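PDB 4NLC: ribosomal RNA processing protein 6 from Trypanosoma brucei brucei, which probably trims and degrades RNA from the 3' end as a 3'-5' exoribonuclease of the nuclear exosome in ribosomal RNA processing, the chain being its catalytic core. Local coordinates for residues Ala309-Ser312 / Pro313-Met317; Arg209-Ala213 / Glu214-Tyr218; Lys196-Lys199 / Lys200-Thr203. The protein carries 1 engineered substitution. All coordinates share one frame; numbering follows the deposited sequence.

Interaction 1 of 3, residues Ala309-Ser312 / Pro313-Met317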
# COMPACT_ATOMS: atom_id res chain seq x y z
N ALA A 309 3.27 13.27 -14.87
CA ALA A 309 2.79 14.17 -13.82
C ALA A 309 2.95 13.56 -12.43
O ALA A 309 2.88 14.27 -11.43
CB ALA A 309 1.34 14.54 -14.06
N ASP A 310 3.23 12.25 -12.38
CA ASP A 310 3.28 11.44 -11.16
C ASP A 310 1.93 11.53 -10.44
O ASP A 310 1.84 11.81 -9.24
CB ASP A 310 4.48 11.73 -10.24
CG ASP A 310 4.62 10.69 -9.13
OD1 ASP A 310 4.15 9.54 -9.33
OD2 ASP A 310 5.14 11.04 -8.04
N ASP A 311 0.86 11.35 -11.23
CA ASP A 311 -0.51 11.34 -10.76
C ASP A 311 -1.14 10.00 -11.13
O ASP A 311 -0.67 9.35 -12.05
CB ASP A 311 -1.29 12.48 -11.43
CG ASP A 311 -1.45 13.72 -10.57
OD1 ASP A 311 -1.16 13.64 -9.35
OD2 ASP A 311 -1.89 14.75 -11.11
N SER A 312 -2.23 9.61 -10.46
CA SER A 312 -2.88 8.37 -10.90
C SER A 312 -3.61 8.69 -12.23
O SER A 312 -3.96 9.86 -12.44
CB SER A 312 -3.88 7.88 -9.86
OG SER A 312 -5.01 8.73 -9.79
N PRO A 313 -3.84 7.71 -13.15
CA PRO A 313 -4.61 8.01 -14.37
C PRO A 313 -5.96 8.72 -14.09
O PRO A 313 -6.33 9.60 -14.84
CB PRO A 313 -4.79 6.62 -15.02
CG PRO A 313 -3.61 5.85 -14.55
CD PRO A 313 -3.50 6.27 -13.09
N SER A 314 -6.63 8.41 -12.96
CA SER A 314 -7.88 9.07 -12.55
C SER A 314 -7.69 10.56 -12.22
O SER A 314 -8.60 11.35 -12.46
CB SER A 314 -8.53 8.34 -11.38
OG SER A 314 -8.96 7.05 -11.79
N ALA A 315 -6.52 10.95 -11.71
CA ALA A 315 -6.25 12.35 -11.41
C ALA A 315 -5.96 13.14 -12.72
O ALA A 315 -6.11 14.37 -12.75
CB ALA A 315 -5.11 12.49 -10.41
N VAL A 316 -5.55 12.45 -13.79
CA VAL A 316 -5.33 13.11 -15.08
C VAL A 316 -6.71 13.41 -15.71
O VAL A 316 -7.00 14.56 -16.09
CB VAL A 316 -4.43 12.27 -16.03
CG1 VAL A 316 -4.44 12.81 -17.46
CG2 VAL A 316 -3.00 12.20 -15.50
N MET A 317 -7.55 12.37 -15.80
CA MET A 317 -8.84 12.41 -16.47
C MET A 317 -9.71 11.27 -15.93
O MET A 317 -9.24 10.14 -15.85
CB MET A 317 -8.51 12.13 -17.96
CG MET A 317 -9.54 12.50 -18.97
SD MET A 317 -9.15 11.72 -20.57
CE MET A 317 -7.61 12.50 -20.97
O HOH W 1 -3.33 15.43 -13.23

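Interaction 2 of 3, residues Arg209-Ala213 / Glu214-Tyr218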
# COMPACT_ATOMS: atom_id res chain seq x y z
N ARG A 209 -0.69 17.09 6.85
CA ARG A 209 0.11 17.39 8.03
C ARG A 209 -0.28 18.79 8.51
O ARG A 209 -0.36 19.71 7.69
CB ARG A 209 1.63 17.28 7.75
CG ARG A 209 2.13 15.88 7.31
CD ARG A 209 1.97 14.82 8.41
NE ARG A 209 2.49 13.52 7.98
CZ ARG A 209 1.77 12.54 7.43
NH1 ARG A 209 0.47 12.68 7.25
NH2 ARG A 209 2.36 11.41 7.07
N PRO A 210 -0.57 18.99 9.81
CA PRO A 210 -0.55 17.99 10.89
C PRO A 210 -1.67 16.97 10.74
O PRO A 210 -2.66 17.23 10.06
CB PRO A 210 -0.74 18.84 12.15
CG PRO A 210 -1.52 20.04 11.67
CD PRO A 210 -0.94 20.33 10.31
N ILE A 211 -1.50 15.81 11.37
CA ILE A 211 -2.57 14.82 11.34
C ILE A 211 -3.56 15.26 12.43
O ILE A 211 -3.12 15.54 13.54
CB ILE A 211 -2.05 13.37 11.49
CG1 ILE A 211 -1.07 13.03 10.35
CG2 ILE A 211 -3.21 12.35 11.50
CD1 ILE A 211 -0.06 12.04 10.70
N PRO A 212 -4.87 15.43 12.13
CA PRO A 212 -5.80 15.85 13.19
C PRO A 212 -6.03 14.71 14.19
O PRO A 212 -5.92 13.54 13.82
CB PRO A 212 -7.09 16.19 12.42
CG PRO A 212 -6.79 16.00 10.96
CD PRO A 212 -5.59 15.14 10.87
N ALA A 213 -6.33 15.06 15.44
CA ALA A 213 -6.56 14.13 16.56
C ALA A 213 -7.41 12.87 16.21
O ALA A 213 -7.03 11.76 16.59
CB ALA A 213 -7.18 14.87 17.73
N GLU A 214 -8.49 13.03 15.45
CA GLU A 214 -9.38 11.92 15.06
C GLU A 214 -8.65 10.89 14.20
O GLU A 214 -8.90 9.68 14.31
CB GLU A 214 -10.63 12.43 14.32
CG GLU A 214 -11.53 13.36 15.13
CD GLU A 214 -11.17 14.84 15.21
OE1 GLU A 214 -12.02 15.60 15.71
OE2 GLU A 214 -10.06 15.24 14.77
N MET A 215 -7.76 11.39 13.32
CA MET A 215 -6.94 10.55 12.44
C MET A 215 -5.75 9.93 13.22
O MET A 215 -5.36 8.79 12.95
CB MET A 215 -6.49 11.33 11.21
CG MET A 215 -7.59 11.46 10.18
SD MET A 215 -7.21 12.55 8.79
CE MET A 215 -6.13 11.56 7.83
N VAL A 216 -5.24 10.64 14.25
CA VAL A 216 -4.19 10.08 15.12
C VAL A 216 -4.83 8.89 15.87
O VAL A 216 -4.24 7.81 15.92
CB VAL A 216 -3.58 11.12 16.09
CG1 VAL A 216 -2.64 10.45 17.08
CG2 VAL A 216 -2.85 12.24 15.34
N SER A 217 -6.06 9.08 16.39
CA SER A 217 -6.80 8.03 17.10
C SER A 217 -7.12 6.83 16.18
O SER A 217 -6.90 5.69 16.59
CB SER A 217 -8.05 8.59 17.75
OG SER A 217 -8.73 7.54 18.41
N TYR A 218 -7.58 7.11 14.93
CA TYR A 218 -7.83 6.08 13.92
C TYR A 218 -6.59 5.23 13.65
O TYR A 218 -6.68 4.00 13.60
CB TYR A 218 -8.32 6.69 12.58
CG TYR A 218 -8.60 5.65 11.52
CD1 TYR A 218 -7.59 5.21 10.66
CD2 TYR A 218 -9.86 5.07 11.39
CE1 TYR A 218 -7.83 4.22 9.71
CE2 TYR A 218 -10.12 4.11 10.42
CZ TYR A 218 -9.11 3.69 9.58
OH TYR A 218 -9.38 2.73 8.64

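Interaction 3 of 3, residues Lys196-Lys199 / Lys200-Thr203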
# COMPACT_ATOMS: atom_id res chain seq x y z
N LYS A 196 -15.85 -1.05 18.59
CA LYS A 196 -16.23 -0.72 17.22
C LYS A 196 -15.26 0.30 16.66
O LYS A 196 -15.13 1.40 17.20
CB LYS A 196 -17.69 -0.23 17.12
CG LYS A 196 -18.65 -1.39 16.96
CD LYS A 196 -19.39 -1.37 15.62
CE LYS A 196 -20.03 -2.70 15.35
NZ LYS A 196 -20.77 -2.73 14.06
N LEU A 197 -14.52 -0.09 15.62
CA LEU A 197 -13.56 0.78 14.96
C LEU A 197 -14.27 1.84 14.15
O LEU A 197 -15.36 1.59 13.62
CB LEU A 197 -12.59 -0.02 14.08
CG LEU A 197 -11.54 -0.90 14.78
CD1 LEU A 197 -10.53 -1.44 13.77
CD2 LEU A 197 -10.80 -0.15 15.88
N ASN A 198 -13.68 3.05 14.07
CA ASN A 198 -14.27 4.15 13.30
C ASN A 198 -14.04 3.92 11.80
O ASN A 198 -12.90 3.84 11.36
CB ASN A 198 -13.71 5.51 13.76
CG ASN A 198 -14.65 6.67 13.52
OD1 ASN A 198 -15.51 6.66 12.62
ND2 ASN A 198 -14.50 7.73 14.32
N LYS A 199 -15.13 3.76 11.04
CA LYS A 199 -15.16 3.49 9.59
C LYS A 199 -14.64 4.69 8.76
O LYS A 199 -13.87 4.51 7.81
CB LYS A 199 -16.61 3.15 9.18
CG LYS A 199 -16.78 2.66 7.74
CD LYS A 199 -18.22 2.85 7.25
CE LYS A 199 -18.36 2.53 5.78
NZ LYS A 199 -19.72 2.86 5.27
N LYS A 200 -15.11 5.90 9.12
CA LYS A 200 -14.90 7.21 8.50
C LYS A 200 -13.51 7.53 7.88
O LYS A 200 -13.47 8.28 6.90
CB LYS A 200 -15.23 8.30 9.54
CG LYS A 200 -15.84 9.56 8.94
CD LYS A 200 -15.79 10.74 9.90
CE LYS A 200 -16.41 11.97 9.29
NZ LYS A 200 -16.34 13.14 10.21
N TYR A 201 -12.39 7.02 8.46
CA TYR A 201 -11.07 7.46 7.97
C TYR A 201 -10.29 6.48 7.07
O TYR A 201 -9.19 6.82 6.66
CB TYR A 201 -10.21 7.90 9.16
CG TYR A 201 -10.82 9.06 9.90
CD1 TYR A 201 -10.83 10.34 9.35
CD2 TYR A 201 -11.48 8.87 11.11
CE1 TYR A 201 -11.45 11.41 10.00
CE2 TYR A 201 -12.09 9.93 11.78
CZ TYR A 201 -12.08 11.20 11.21
OH TYR A 201 -12.69 12.25 11.86
N GLN A 202 -10.87 5.34 6.68
CA GLN A 202 -10.19 4.39 5.78
C GLN A 202 -9.82 5.05 4.44
O GLN A 202 -8.72 4.79 3.91
CB GLN A 202 -11.07 3.15 5.54
CG GLN A 202 -10.29 1.97 4.93
CD GLN A 202 -11.16 0.79 4.54
OE1 GLN A 202 -12.38 0.91 4.36
NE2 GLN A 202 -10.53 -0.36 4.37
N THR A 203 -10.71 5.94 3.93
CA THR A 203 -10.55 6.65 2.65
C THR A 203 -10.08 8.12 2.79
O THR A 203 -10.12 8.86 1.81
CB THR A 203 -11.85 6.55 1.83
OG1 THR A 203 -12.90 7.24 2.52
CG2 THR A 203 -12.26 5.11 1.55

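Interaction 1 of 3, residues Ala309-Ser312 / Pro313-Met317
Ser-312 grips the backbone N-H of Ala-315 twice, and the tight part of this turn is built round that one N-H with two acceptors. The carbonyl and the hydroxyl of the same serine both accept from it, a bifurcated arrangement: Ala-315 N lies 2.9 Å from Ser-312 O, and Ser-312 OG is 3.3 Å from Ala-315 N. The hydroxyl gets there because chi1 of 70° places OG between the backbone N and the carbonyl carbon of its own residue, which brings OG within bonding distance of Ala-315 N. The same hydroxyl also hydrogen-bonds to Phe-102 O, and the two bonds together would limit its rotation. Ser-312 O takes a second, weak bond from Val-316 N. This is a side-chain N-cap at the mouth of the short helix 313-316, and it follows directly on a Schellman motif, with Asp-310 at positive phi, that ends helix 289-309; one helix is thus closed and the next opened within a few residues of the HRDC family region. Pro-313 suits the first helical position, where no backbone N-H is needed. Deeper in, Val-316 is buried against Trp-301 and Arg-302 of the preceding helix, while its CG2 stays 4.4 Å from Asp-311 CB. Packing slackens towards Asp-311, whose carboxylate carbon rests alongside the Ala-315 methyl, CG to CB 3.9 Å. Its two oxygens diverge in use: OD1 forms a salt bridge with Arg-4, whereas OD2 receives a water at 2.7 Å, and that water reaches Ala-315 O only weakly. Ser-314 is exposed and adds little within the turn, its CB 3.9 Å from Ser-312 OG, though it also touches Phe-102. Pro-313, partly exposed, has a bound di(hydroxyethyl)ether molecule near its ring.

Interaction 2 of 3, residues Arg209-Ala213 / Glu214-Tyr218
Ile-211 and Met-215 cross at about a right angle, the isoleucine pressing its CG2 branch onto the methionine CB at 3.4 Å, closer than carbons usually pack. With chi1 at -60°, CG1 of Ile-211 stands beside its backbone N and CG2 is left to face the helix. The same CG2 meets CG2 of Val-216 at 3.9 Å, branch against branch. Pro-212 is turned differently: its ring and the methionine chain lie side by side and point the same way, so that Pro-212 CD touches Met-215 SD at 3.7 Å. Together Ile-211 and Val-216 form a hydrophobic staple, joining the residue before the N-cap to the fourth residue of helix 213-224. Pro-212, the N-cap itself, serves through its carbonyl, which takes a bond from Val-216 N at 3.0 Å and a weak one from Met-215 N. Ala-213 O accepts from Ser-217 N at 2.9 Å and continues the helical pattern. Inward, Ile-211 packs on Leu-111 and Phe-73 and Val-216 on Leu-71, seating the helix start against strands 108-115 and 71-74 of the exonuclease sheet; Met-215 is buried and touches Trp-206, while Ala-213 and Glu-214 are exposed.

Interaction 3 of 3, residues Lys196-Lys199 / Lys200-Thr203
Asn-198, immediately after Leu-197, meets the turn that follows it with both ends of its amide. OD1 lies alongside Lys-200, 3.5 Å from its CB, the two side chains pointing the same way, and ND2 comes to the edge of the Tyr-201 ring, near the ring plane and 4.1 Å from CE2. Amide and ring planes stand 70° apart. The torsion of -153° sets CG of Asn-198 roughly anti to its backbone N, which brings the amide alongside Lys-200. Next in line, Lys-199 sends its extended chain off from the turn and contributes through its backbone: Lys-199 O accepts from Gln-202 N at 3.3 Å, a long and weak but nearly straight bond of 177°, closing a type I beta turn from Lys-199 to Gln-202. Within these four residues, CB of Lys-200 lies over one face of the Tyr-201 ring, towards its rim. This surface turn belongs to the loop between helices 185-193 and 213-224 in the exonuclease region. Before it, Leu-197 packs on Leu-185 and Val-189 of helix 185-193; after it, Tyr-201 lies against Glu-214, Met-215 and Tyr-218 of helix 213-224, and Gln-202 also reaches Tyr-218.

Overall arrangement
Followed from the N terminus, the chain passes first through interaction 3, then interaction 2 and last interaction 1; the three run in series, none nested in or crossing another. Interaction 3 makes a turn in the loop leaving helix 185-193, and interaction 2 closes that same loop by starting helix 213-224. These two touch, their centres about 12 Å apart: the turn of interaction 3 packs on the helix that interaction 2 begins, so the loop folds back on the helix it leads into. Interaction 1 lies in the HRDC region, joining helix 289-309 to 313-316; its centre is about 26 Å from those of both others, and it touches neither.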